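Local atomic coordinates of ABC transporter (Caldanaerobius, PDB entry 4G68), a protein that probably serves as the extracellular solute-binding component of an ABC transporter, capturing sugars released from xylan and presenting them for uptake. Residues C[154-159]-C[379-384]; C[281-286]-C[353-358]; C[61-66]-C[336-341]. All blocks are in the same frame, centred on the assembly; numbering follows the deposited sequence.

Overall arrangement
The three contacts show how one two-lobed binding protein varies its packing with position. Contacts 1 and 2 are neighbours, centres 13 Å apart: both reach the sheet of strand 144-160, and meet where Tyr158 lies against Phe285 and Ala154 against Leu357. Contact 3 stands about 32 Å from contact 1 and 23 Å from contact 2, centre to centre, yet helix 332-353 leads from it to contact 2. Contact 1 is buried and held by apolar side chains, with no hydrogen bond across it. Contact 2, partly buried, brings alanines close enough for a weak backbone hydrogen bond. Contact 3 lies nearer the surface, half its touching residues exposed, a buried tryptophan packing against alanine, tyrosine and arginine.

Contact 1. Residues C[154-159]-C[379-384]; sequences ASVLYI and NNIVAN
Val156 divides its two methyls between a ring and the opposing helix. CG1 rests over the centre of one face of the Tyr158 ring, 3.6 Å above its plane, while that ring also forms an edge-to-face pair with Phe285 and its OH bonds to Gly278 O. The other methyl, CG2, lies anti to the carbonyl carbon and meets Ile381 CD1 at 4.2 Å, the two side chains crossing at about a right angle. Ile381 spans most of the contact. Its CG2 branch drops onto the backbone, 3.5 Å from Ser155 O, and also approaches Ala154 CB; a chi2 of 92°, away from the staggered positions, swings CD1 over to Val156. Beside it, Val382 CG2 touches Ala154 CB at 3.6 Å, so the small alanine side chain receives one methyl from each of two successive residues. With Ile381 cut back to an alanine, Val156 CG2 would probably lose its partner and a gap would open between helix and strand. Ser155 OG accepts a hydrogen bond from Ile316 N, and Asn380 ND2 ties the helix to Ala299 O of strand 297-300. Here the last turn of helix 372-382 packs on the long strand 144-160, an alpha-on-beta layer as expected in a lobe of the solute-binding protein fold.

Contact 2. Residues C[281-286]-C[353-358]; sequences DAAAFV and IATGLP
Ala283 and Ala354, each burying about 57 Å² here, bring their CA atoms to 4.7 Å, a spacing that side chains of one carbon allow. The meeting belongs to the alpha/beta solute-binding protein fold: the short helix 283-286 packs on the turn by which the chain leaves the long helix 332-353 and enters strand 357-358. Ala354 takes a positive phi of 68° in that turn, ending the helix, and its O accepts a weak hydrogen bond from Ala283 N at 3.1 Å, with an N-H...O angle of 121°. Ala354 CB meanwhile fits against Ala282 CB at 3.8 Å, with Val286 CG2 a little farther off. Ala283 CB presses on the helix end from the other segment, lying 3.1 Å from Ile353 O, an oxygen that also receives the hydroxyl of Ser287. Thr355 adds a smaller share. Its OG1 stands between the backbone N and the carbonyl carbon (chi1 50°) and bonds to Asp350 OD1 of the preceding helix, which leaves the methyl branch for Ala283: Thr355 CG2 and Ala283 CB are only 3.4 Å apart, closer than two methyl carbons normally pack.

Contact 3. Residues C[61-66]-C[336-341]; sequences DQWNKE and VRAAKY
Trp63, with 140 Å² buried, lays its six-membered ring against Ala338, whose CB sits over one face in a CH-pi contact, 4.0 Å from the ring centroid and 23° off the normal. Tyr341 meets the same indole obliquely, the planes 55° apart: Trp63 CE3 stands over one face of the tyrosine ring, toward its rim, 3.5 Å from CD2, while Trp63 CB approaches Tyr341 CE2. At the far end of the indole, CH2 lies beneath one face of the Arg337 guanidinium, 3.6 Å from NH1, the two planes moderately inclined. A bend at chi3 turns this guanidinium face to Trp63 CH2. These side chains join helix 52-66, the connection between parallel strands 40-45 and 71-76 in a beta-alpha-beta unit, to helix 332-353; the segments run roughly antiparallel, at 137° with axes 11.7 Å apart. Farther out, polar bonds fix the flat groups. Trp63 NE1 donates to Val70 O, Arg337 NH1 bonds to Asn67 OD1, and Tyr341 OH bonds to Ile59 O while resting 3.7 Å from Gln62 CB. Gln62 NE2 in turn reaches Glu66 OE2 in a weak hydrogen bond, and Ile72 of strand 71-76 touches both Trp63 and Ala338.

Contact 1. Residues C[154-159]-C[379-384]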
ATOM      1  N   ALA C 154      -1.886   1.872   5.260  1.00 20.63           N
ATOM      2  CA  ALA C 154      -2.985   1.404   6.078  1.00 20.10           C
ATOM      3  C   ALA C 154      -4.130   1.131   5.113  1.00 18.82           C
ATOM      4  O   ALA C 154      -4.271   1.849   4.099  1.00 20.58           O
ATOM      5  CB  ALA C 154      -3.364   2.487   7.096  1.00 17.85           C
ATOM      6  N   SER C 155      -4.918   0.100   5.418  1.00 17.29           N
ATOM      7  CA  SER C 155      -6.121  -0.210   4.573  1.00 19.79           C
ATOM      8  C   SER C 155      -7.264   0.752   4.846  1.00 19.01           C
ATOM      9  O   SER C 155      -7.608   0.976   6.032  1.00 20.96           O
ATOM     10  CB  SER C 155      -6.597  -1.656   4.787  1.00 19.15           C
ATOM     11  OG  SER C 155      -6.602  -2.026   6.193  1.00 18.56           O
ATOM     12  N   VAL C 156      -7.953   1.205   3.787  1.00 16.79           N
ATOM     13  CA  VAL C 156      -9.030   2.174   3.990  1.00 19.48           C
ATOM     14  C   VAL C 156     -10.224   1.806   3.125  1.00 21.65           C
ATOM     15  O   VAL C 156     -10.027   1.507   1.954  1.00 18.91           O
ATOM     16  CB  VAL C 156      -8.595   3.582   3.536  1.00 17.37           C
ATOM     17  CG1 VAL C 156      -9.728   4.613   3.691  1.00 19.75           C
ATOM     18  CG2 VAL C 156      -7.366   4.031   4.326  1.00 19.09           C
ATOM     19  N   LEU C 157     -11.454   1.887   3.707  1.00 19.51           N
ATOM     20  CA  LEU C 157     -12.682   1.916   2.918  1.00 18.59           C
ATOM     21  C   LEU C 157     -13.029   3.390   2.691  1.00 18.80           C
ATOM     22  O   LEU C 157     -13.294   4.150   3.642  1.00 19.33           O
ATOM     23  CB  LEU C 157     -13.829   1.106   3.594  1.00 18.02           C
ATOM     24  CG  LEU C 157     -15.243   1.084   2.946  1.00 17.26           C
ATOM     25  CD1 LEU C 157     -15.255   0.574   1.506  1.00 19.46           C
ATOM     26  CD2 LEU C 157     -16.201   0.291   3.822  1.00 17.90           C
ATOM     27  N   TYR C 158     -13.089   3.782   1.412  1.00 20.19           N
ATOM     28  CA  TYR C 158     -13.509   5.125   1.019  1.00 22.57           C
ATOM     29  C   TYR C 158     -14.980   5.091   0.676  1.00 22.83           C
ATOM     30  O   TYR C 158     -15.406   4.249  -0.098  1.00 22.23           O
ATOM     31  CB  TYR C 158     -12.719   5.591  -0.211  1.00 21.04           C
ATOM     32  CG  TYR C 158     -11.234   5.654   0.034  1.00 20.64           C
ATOM     33  CD1 TYR C 158     -10.638   6.816   0.500  1.00 24.38           C
ATOM     34  CD2 TYR C 158     -10.411   4.573  -0.266  1.00 22.57           C
ATOM     35  CE1 TYR C 158      -9.261   6.893   0.704  1.00 21.91           C
ATOM     36  CE2 TYR C 158      -9.035   4.635  -0.053  1.00 21.37           C
ATOM     37  CZ  TYR C 158      -8.475   5.784   0.416  1.00 18.80           C
ATOM     38  OH  TYR C 158      -7.107   5.819   0.596  1.00 19.27           O
ATOM     39  N   ILE C 159     -15.743   6.024   1.266  1.00 22.94           N
ATOM     40  CA  ILE C 159     -17.189   6.143   1.093  1.00 21.99           C
ATOM     41  C   ILE C 159     -17.464   7.474   0.381  1.00 23.36           C
ATOM     42  O   ILE C 159     -17.084   8.527   0.900  1.00 22.73           O
ATOM     43  CB  ILE C 159     -17.868   6.181   2.519  1.00 22.22           C
ATOM     44  CG1 ILE C 159     -17.513   4.942   3.310  1.00 22.08           C
ATOM     45  CG2 ILE C 159     -19.393   6.430   2.485  1.00 20.00           C
ATOM     46  CD1 ILE C 159     -17.921   3.701   2.558  1.00 24.17           C
ATOM     47  N   ASN C 379      -7.091   9.024  12.200  1.00 32.83           N
ATOM     48  CA  ASN C 379      -8.130   8.880  13.246  1.00 31.80           C
ATOM     49  C   ASN C 379      -9.091   7.676  13.188  1.00 28.46           C
ATOM     50  O   ASN C 379      -9.306   6.983  14.191  1.00 28.60           O
ATOM     51  CB  ASN C 379      -8.964  10.162  13.252  1.00 34.77           C
ATOM     52  CG  ASN C 379      -8.177  11.340  13.757  1.00 33.36           C
ATOM     53  OD1 ASN C 379      -7.050  11.182  14.272  1.00 33.61           O
ATOM     54  ND2 ASN C 379      -8.760  12.520  13.638  1.00 34.15           N
ATOM     55  N   ASN C 380      -9.727   7.484  12.049  1.00 26.47           N
ATOM     56  CA  ASN C 380     -10.619   6.338  11.863  1.00 26.85           C
ATOM     57  C   ASN C 380      -9.921   5.006  11.664  1.00 23.62           C
ATOM     58  O   ASN C 380     -10.553   3.980  11.916  1.00 26.13           O
ATOM     59  CB  ASN C 380     -11.582   6.572  10.719  1.00 24.34           C
ATOM     60  CG  ASN C 380     -12.581   7.693  11.025  1.00 32.94           C
ATOM     61  OD1 ASN C 380     -12.501   8.365  12.084  1.00 31.94           O
ATOM     62  ND2 ASN C 380     -13.501   7.938  10.073  1.00 28.17           N
ATOM     63  N   ILE C 381      -8.652   4.989  11.215  1.00 21.90           N
ATOM     64  CA  ILE C 381      -7.985   3.708  10.930  1.00 21.28           C
ATOM     65  C   ILE C 381      -6.746   3.429  11.769  1.00 22.40           C
ATOM     66  O   ILE C 381      -6.648   2.378  12.467  1.00 23.73           O
ATOM     67  CB  ILE C 381      -7.617   3.510   9.405  1.00 21.52           C
ATOM     68  CG1 ILE C 381      -8.865   3.355   8.537  1.00 25.19           C
ATOM     69  CG2 ILE C 381      -6.819   2.219   9.222  1.00 23.29           C
ATOM     70  CD1 ILE C 381      -9.384   4.643   7.958  1.00 22.03           C
ATOM     71  N   VAL C 382      -5.778   4.330  11.687  1.00 20.49           N
ATOM     72  CA  VAL C 382      -4.524   3.993  12.302  1.00 24.96           C
ATOM     73  C   VAL C 382      -4.537   4.089  13.858  1.00 27.23           C
ATOM     74  O   VAL C 382      -4.099   3.165  14.531  1.00 26.68           O
ATOM     75  CB  VAL C 382      -3.343   4.739  11.650  1.00 25.91           C
ATOM     76  CG1 VAL C 382      -2.042   4.222  12.245  1.00 22.47           C
ATOM     77  CG2 VAL C 382      -3.316   4.488  10.139  1.00 21.62           C
ATOM     78  N   ALA C 383      -5.066   5.194  14.386  1.00 30.22           N
ATOM     79  CA  ALA C 383      -5.085   5.469  15.850  1.00 32.78           C
ATOM     80  C   ALA C 383      -5.687   4.326  16.696  1.00 34.89           C
ATOM     81  O   ALA C 383      -6.745   3.791  16.367  1.00 33.99           O
ATOM     82  CB  ALA C 383      -5.829   6.782  16.112  1.00 33.68           C
ATOM     83  N   ASN C 384      -4.991   3.972  17.783  1.00 37.39           N
ATOM     84  CA  ASN C 384      -5.375   2.895  18.707  1.00 35.98           C
ATOM     85  C   ASN C 384      -5.549   1.486  18.100  1.00 36.08           C
ATOM     86  O   ASN C 384      -6.083   0.599  18.756  1.00 32.85           O
ATOM     87  CB  ASN C 384      -6.583   3.316  19.554  1.00 36.13           C
ATOM     88  CG  ASN C 384      -6.284   4.542  20.406  1.00 36.68           C
ATOM     89  OD1 ASN C 384      -5.209   4.650  21.000  1.00 41.92           O
ATOM     90  ND2 ASN C 384      -7.207   5.491  20.433  1.00 37.54           N
TER

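Contact 2. Residues C[281-286]-C[353-358]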
ATOM      1  N   ASP C 281      -3.821   5.857  -2.062  1.00 19.07           N
ATOM      2  CA  ASP C 281      -4.826   6.215  -3.067  1.00 18.32           C
ATOM      3  C   ASP C 281      -5.634   7.432  -2.712  1.00 17.84           C
ATOM      4  O   ASP C 281      -6.262   8.035  -3.579  1.00 22.45           O
ATOM      5  CB  ASP C 281      -5.707   5.007  -3.442  1.00 19.10           C
ATOM      6  CG  ASP C 281      -4.937   3.977  -4.284  1.00 19.63           C
ATOM      7  OD1 ASP C 281      -3.843   4.327  -4.844  1.00 16.15           O
ATOM      8  OD2 ASP C 281      -5.463   2.835  -4.372  1.00 19.79           O
ATOM      9  N   ALA C 282      -5.600   7.848  -1.454  1.00 18.84           N
ATOM     10  CA  ALA C 282      -6.317   9.093  -1.039  1.00 18.74           C
ATOM     11  C   ALA C 282      -6.069  10.259  -1.900  1.00 21.84           C
ATOM     12  O   ALA C 282      -7.025  10.952  -2.248  1.00 23.20           O
ATOM     13  CB  ALA C 282      -5.997   9.463   0.385  1.00 18.34           C
ATOM     14  N   ALA C 283      -4.797  10.479  -2.274  1.00 22.20           N
ATOM     15  CA  ALA C 283      -4.406  11.685  -3.039  1.00 23.70           C
ATOM     16  C   ALA C 283      -5.134  11.778  -4.372  1.00 24.04           C
ATOM     17  O   ALA C 283      -5.423  12.873  -4.787  1.00 21.87           O
ATOM     18  CB  ALA C 283      -2.886  11.746  -3.265  1.00 21.28           C
ATOM     19  N   ALA C 284      -5.458  10.631  -4.997  1.00 24.49           N
ATOM     20  CA  ALA C 284      -6.241  10.632  -6.284  1.00 24.68           C
ATOM     21  C   ALA C 284      -7.636  11.214  -6.100  1.00 22.10           C
ATOM     22  O   ALA C 284      -8.284  11.599  -7.084  1.00 25.24           O
ATOM     23  CB  ALA C 284      -6.339   9.227  -6.877  1.00 23.76           C
ATOM     24  N   PHE C 285      -8.117  11.244  -4.856  1.00 22.17           N
ATOM     25  CA  PHE C 285      -9.514  11.685  -4.601  1.00 21.75           C
ATOM     26  C   PHE C 285      -9.554  13.140  -4.114  1.00 25.25           C
ATOM     27  O   PHE C 285     -10.513  13.887  -4.399  1.00 26.85           O
ATOM     28  CB  PHE C 285     -10.302  10.736  -3.632  1.00 21.85           C
ATOM     29  CG  PHE C 285     -10.064   9.256  -3.884  1.00 19.26           C
ATOM     30  CD1 PHE C 285      -9.848   8.778  -5.164  1.00 17.59           C
ATOM     31  CD2 PHE C 285     -10.122   8.328  -2.820  1.00 20.67           C
ATOM     32  CE1 PHE C 285      -9.654   7.427  -5.389  1.00 22.81           C
ATOM     33  CE2 PHE C 285      -9.939   6.987  -3.037  1.00 22.25           C
ATOM     34  CZ  PHE C 285      -9.718   6.522  -4.332  1.00 21.55           C
ATOM     35  N   VAL C 286      -8.498  13.540  -3.399  1.00 27.33           N
ATOM     36  CA  VAL C 286      -8.493  14.823  -2.715  1.00 27.07           C
ATOM     37  C   VAL C 286      -7.334  15.742  -3.130  1.00 29.77           C
ATOM     38  O   VAL C 286      -7.291  16.920  -2.736  1.00 27.93           O
ATOM     39  CB  VAL C 286      -8.551  14.606  -1.188  1.00 31.62           C
ATOM     40  CG1 VAL C 286      -9.785  13.774  -0.840  1.00 29.83           C
ATOM     41  CG2 VAL C 286      -7.291  13.912  -0.643  1.00 29.53           C
ATOM     42  N   ILE C 353      -0.221  15.943   0.987  1.00 24.78           N
ATOM     43  CA  ILE C 353      -1.005  15.614  -0.181  1.00 23.98           C
ATOM     44  C   ILE C 353      -1.755  14.258  -0.144  1.00 24.33           C
ATOM     45  O   ILE C 353      -2.478  13.942  -1.100  1.00 27.38           O
ATOM     46  CB  ILE C 353      -0.197  15.825  -1.481  1.00 25.69           C
ATOM     47  CG1 ILE C 353       0.764  14.655  -1.733  1.00 26.68           C
ATOM     48  CG2 ILE C 353       0.563  17.167  -1.426  1.00 23.39           C
ATOM     49  CD1 ILE C 353       1.522  14.772  -3.053  1.00 27.32           C
ATOM     50  N   ALA C 354      -1.580  13.481   0.927  1.00 20.06           N
ATOM     51  CA  ALA C 354      -2.298  12.205   1.143  1.00 20.75           C
ATOM     52  C   ALA C 354      -1.918  11.052   0.173  1.00 20.26           C
ATOM     53  O   ALA C 354      -2.676  10.107  -0.032  1.00 19.53           O
ATOM     54  CB  ALA C 354      -3.830  12.418   1.252  1.00 17.40           C
ATOM     55  N   THR C 355      -0.711  11.142  -0.376  1.00 21.97           N
ATOM     56  CA  THR C 355      -0.116  10.043  -1.151  1.00 23.19           C
ATOM     57  C   THR C 355       0.477   8.972  -0.242  1.00 23.59           C
ATOM     58  O   THR C 355       0.785   7.857  -0.697  1.00 20.46           O
ATOM     59  CB  THR C 355       1.037  10.510  -2.092  1.00 23.82           C
ATOM     60  OG1 THR C 355       1.997  11.309  -1.360  1.00 22.92           O
ATOM     61  CG2 THR C 355       0.506  11.231  -3.302  1.00 22.88           C
ATOM     62  N   GLY C 356       0.675   9.322   1.030  1.00 22.84           N
ATOM     63  CA  GLY C 356       1.070   8.329   2.026  1.00 23.84           C
ATOM     64  C   GLY C 356       0.778   8.729   3.464  1.00 23.21           C
ATOM     65  O   GLY C 356       0.209   9.801   3.706  1.00 19.10           O
ATOM     66  N   LEU C 357       1.106   7.835   4.395  1.00 22.19           N
ATOM     67  CA  LEU C 357       1.139   8.177   5.820  1.00 22.62           C
ATOM     68  C   LEU C 357       2.610   8.387   6.256  1.00 22.19           C
ATOM     69  O   LEU C 357       3.461   7.514   5.970  1.00 22.97           O
ATOM     70  CB  LEU C 357       0.489   7.073   6.626  1.00 21.36           C
ATOM     71  CG  LEU C 357      -1.026   7.001   6.431  1.00 24.99           C
ATOM     72  CD1 LEU C 357      -1.519   5.597   6.761  1.00 25.06           C
ATOM     73  CD2 LEU C 357      -1.754   8.108   7.234  1.00 26.63           C
ATOM     74  N   PRO C 358       2.921   9.534   6.926  1.00 22.53           N
ATOM     75  CA  PRO C 358       4.326   9.892   7.162  1.00 19.85           C
ATOM     76  C   PRO C 358       5.012   8.934   8.122  1.00 21.06           C
ATOM     77  O   PRO C 358       4.398   8.495   9.139  1.00 21.82           O
ATOM     78  CB  PRO C 358       4.230  11.299   7.799  1.00 21.67           C
ATOM     79  CG  PRO C 358       2.852  11.378   8.420  1.00 20.66           C
ATOM     80  CD  PRO C 358       1.997  10.602   7.414  1.00 22.53           C
TER

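Contact 3. Residues C[61-66]-C[336-341]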
ATOM      1  N   ASP C  61      14.895  19.484  -6.956  1.00 43.20           N
ATOM      2  CA  ASP C  61      15.447  20.798  -7.355  1.00 40.92           C
ATOM      3  C   ASP C  61      16.044  21.555  -6.146  1.00 41.15           C
ATOM      4  O   ASP C  61      17.168  22.107  -6.226  1.00 35.82           O
ATOM      5  CB  ASP C  61      14.417  21.648  -8.121  1.00 44.69           C
ATOM      6  CG  ASP C  61      14.014  21.032  -9.462  1.00 45.14           C
ATOM      7  OD1 ASP C  61      14.587  19.995  -9.909  1.00 40.34           O
ATOM      8  OD2 ASP C  61      13.085  21.589 -10.062  1.00 43.15           O
ATOM      9  N   GLN C  62      15.328  21.558  -5.017  1.00 34.25           N
ATOM     10  CA  GLN C  62      15.866  22.234  -3.852  1.00 39.99           C
ATOM     11  C   GLN C  62      17.165  21.568  -3.364  1.00 38.35           C
ATOM     12  O   GLN C  62      18.109  22.253  -2.944  1.00 40.70           O
ATOM     13  CB  GLN C  62      14.857  22.327  -2.719  1.00 42.17           C
ATOM     14  CG  GLN C  62      15.361  23.294  -1.654  1.00 49.33           C
ATOM     15  CD  GLN C  62      14.449  23.433  -0.454  1.00 56.76           C
ATOM     16  OE1 GLN C  62      13.240  23.726  -0.585  1.00 57.18           O
ATOM     17  NE2 GLN C  62      15.037  23.243   0.742  1.00 57.62           N
ATOM     18  N   TRP C  63      17.227  20.236  -3.440  1.00 35.58           N
ATOM     19  CA  TRP C  63      18.481  19.561  -3.115  1.00 37.82           C
ATOM     20  C   TRP C  63      19.585  19.964  -4.057  1.00 37.60           C
ATOM     21  O   TRP C  63      20.728  20.176  -3.626  1.00 42.41           O
ATOM     22  CB  TRP C  63      18.343  18.043  -3.074  1.00 36.57           C
ATOM     23  CG  TRP C  63      19.691  17.345  -2.996  1.00 38.07           C
ATOM     24  CD1 TRP C  63      20.590  17.100  -4.044  1.00 37.02           C
ATOM     25  CD2 TRP C  63      20.350  16.799  -1.790  1.00 35.37           C
ATOM     26  NE1 TRP C  63      21.726  16.468  -3.582  1.00 38.04           N
ATOM     27  CE2 TRP C  63      21.642  16.249  -2.241  1.00 36.39           C
ATOM     28  CE3 TRP C  63      20.010  16.705  -0.445  1.00 36.12           C
ATOM     29  CZ2 TRP C  63      22.533  15.647  -1.362  1.00 37.07           C
ATOM     30  CZ3 TRP C  63      20.909  16.077   0.435  1.00 36.89           C
ATOM     31  CH2 TRP C  63      22.141  15.565  -0.013  1.00 39.38           C
ATOM     32  N   ASN C  64      19.261  20.023  -5.342  1.00 34.67           N
ATOM     33  CA  ASN C  64      20.257  20.289  -6.367  1.00 38.66           C
ATOM     34  C   ASN C  64      20.855  21.694  -6.189  1.00 42.06           C
ATOM     35  O   ASN C  64      22.079  21.888  -6.327  1.00 34.46           O
ATOM     36  CB  ASN C  64      19.669  20.055  -7.757  1.00 34.19           C
ATOM     37  CG  ASN C  64      19.747  18.583  -8.186  1.00 36.38           C
ATOM     38  OD1 ASN C  64      20.372  17.749  -7.506  1.00 31.61           O
ATOM     39  ND2 ASN C  64      19.136  18.263  -9.355  1.00 32.60           N
ATOM     40  N   LYS C  65      19.984  22.641  -5.816  1.00 43.88           N
ATOM     41  CA  LYS C  65      20.381  24.013  -5.506  1.00 47.35           C
ATOM     42  C   LYS C  65      21.273  24.078  -4.223  1.00 41.77           C
ATOM     43  O   LYS C  65      22.324  24.745  -4.154  1.00 32.80           O
ATOM     44  CB  LYS C  65      19.114  24.871  -5.352  1.00 48.68           C
ATOM     45  CG  LYS C  65      19.407  26.332  -5.062  1.00 55.96           C
ATOM     46  CD  LYS C  65      18.192  27.030  -4.464  1.00 59.28           C
ATOM     47  CE  LYS C  65      18.478  28.518  -4.307  1.00 60.29           C
ATOM     48  NZ  LYS C  65      17.546  29.270  -5.162  1.00 64.36           N
ATOM     49  N   GLU C  66      20.832  23.406  -3.180  1.00 34.89           N
ATOM     50  CA  GLU C  66      21.600  23.439  -1.967  1.00 37.57           C
ATOM     51  C   GLU C  66      22.920  22.615  -2.038  1.00 38.80           C
ATOM     52  O   GLU C  66      23.783  22.746  -1.180  1.00 39.02           O
ATOM     53  CB  GLU C  66      20.703  23.052  -0.795  1.00 39.79           C
ATOM     54  CG  GLU C  66      19.573  24.070  -0.640  1.00 44.94           C
ATOM     55  CD  GLU C  66      18.403  23.593   0.213  1.00 49.63           C
ATOM     56  OE1 GLU C  66      18.422  22.451   0.743  1.00 61.50           O
ATOM     57  OE2 GLU C  66      17.446  24.371   0.363  1.00 44.62           O
ATOM     58  N   VAL C 336      23.756   8.142   1.024  1.00 25.33           N
ATOM     59  CA  VAL C 336      23.035   8.045   2.317  1.00 24.62           C
ATOM     60  C   VAL C 336      22.566   9.442   2.755  1.00 26.39           C
ATOM     61  O   VAL C 336      21.457   9.558   3.274  1.00 22.57           O
ATOM     62  CB  VAL C 336      23.899   7.377   3.436  1.00 24.67           C
ATOM     63  CG1 VAL C 336      23.154   7.364   4.793  1.00 26.27           C
ATOM     64  CG2 VAL C 336      24.251   5.955   3.063  1.00 25.86           C
ATOM     65  N   ARG C 337      23.381  10.499   2.515  1.00 23.81           N
ATOM     66  CA  ARG C 337      23.010  11.836   2.966  1.00 27.88           C
ATOM     67  C   ARG C 337      21.780  12.318   2.229  1.00 31.75           C
ATOM     68  O   ARG C 337      20.790  12.795   2.861  1.00 32.44           O
ATOM     69  CB  ARG C 337      24.138  12.867   2.846  1.00 29.49           C
ATOM     70  CG  ARG C 337      23.797  14.209   3.498  1.00 29.70           C
ATOM     71  CD  ARG C 337      25.030  15.109   3.638  1.00 33.97           C
ATOM     72  NE  ARG C 337      25.614  15.387   2.327  1.00 36.39           N
ATOM     73  CZ  ARG C 337      25.350  16.467   1.597  1.00 35.33           C
ATOM     74  NH1 ARG C 337      24.514  17.387   2.065  1.00 34.34           N
ATOM     75  NH2 ARG C 337      25.936  16.618   0.423  1.00 32.63           N
ATOM     76  N   ALA C 338      21.838  12.174   0.905  1.00 25.94           N
ATOM     77  CA  ALA C 338      20.691  12.431   0.078  1.00 24.59           C
ATOM     78  C   ALA C 338      19.490  11.614   0.427  1.00 25.21           C
ATOM     79  O   ALA C 338      18.406  12.156   0.450  1.00 26.67           O
ATOM     80  CB  ALA C 338      21.043  12.219  -1.390  1.00 25.68           C
ATOM     81  N   ALA C 339      19.658  10.292   0.593  1.00 23.66           N
ATOM     82  CA  ALA C 339      18.524   9.414   0.923  1.00 24.62           C
ATOM     83  C   ALA C 339      17.849   9.950   2.201  1.00 24.60           C
ATOM     84  O   ALA C 339      16.611  10.161   2.201  1.00 26.75           O
ATOM     85  CB  ALA C 339      18.950   7.956   1.107  1.00 22.12           C
ATOM     86  N   LYS C 340      18.645  10.211   3.249  1.00 21.41           N
ATOM     87  CA  LYS C 340      18.090  10.827   4.478  1.00 22.80           C
ATOM     88  C   LYS C 340      17.227  12.064   4.260  1.00 23.32           C
ATOM     89  O   LYS C 340      16.135  12.201   4.869  1.00 24.29           O
ATOM     90  CB  LYS C 340      19.201  11.198   5.422  1.00 25.16           C
ATOM     91  CG  LYS C 340      19.741  10.018   6.166  1.00 25.09           C
ATOM     92  CD  LYS C 340      20.744  10.476   7.213  1.00 23.88           C
ATOM     93  CE  LYS C 340      21.951   9.585   7.277  1.00 23.71           C
ATOM     94  NZ  LYS C 340      22.839   9.968   8.415  1.00 25.99           N
ATOM     95  N   TYR C 341      17.714  12.959   3.416  1.00 21.14           N
ATOM     96  CA  TYR C 341      16.959  14.184   3.026  1.00 26.91           C
ATOM     97  C   TYR C 341      15.721  13.816   2.183  1.00 24.29           C
ATOM     98  O   TYR C 341      14.632  14.228   2.463  1.00 27.33           O
ATOM     99  CB  TYR C 341      17.872  15.196   2.283  1.00 26.90           C
ATOM    100  CG  TYR C 341      17.143  16.271   1.505  1.00 29.60           C
ATOM    101  CD1 TYR C 341      16.962  17.545   2.063  1.00 32.19           C
ATOM    102  CD2 TYR C 341      16.670  16.035   0.193  1.00 28.17           C
ATOM    103  CE1 TYR C 341      16.318  18.562   1.361  1.00 32.41           C
ATOM    104  CE2 TYR C 341      15.998  17.034  -0.506  1.00 33.99           C
ATOM    105  CZ  TYR C 341      15.837  18.295   0.078  1.00 33.93           C
ATOM    106  OH  TYR C 341      15.198  19.337  -0.584  1.00 38.32           O
TER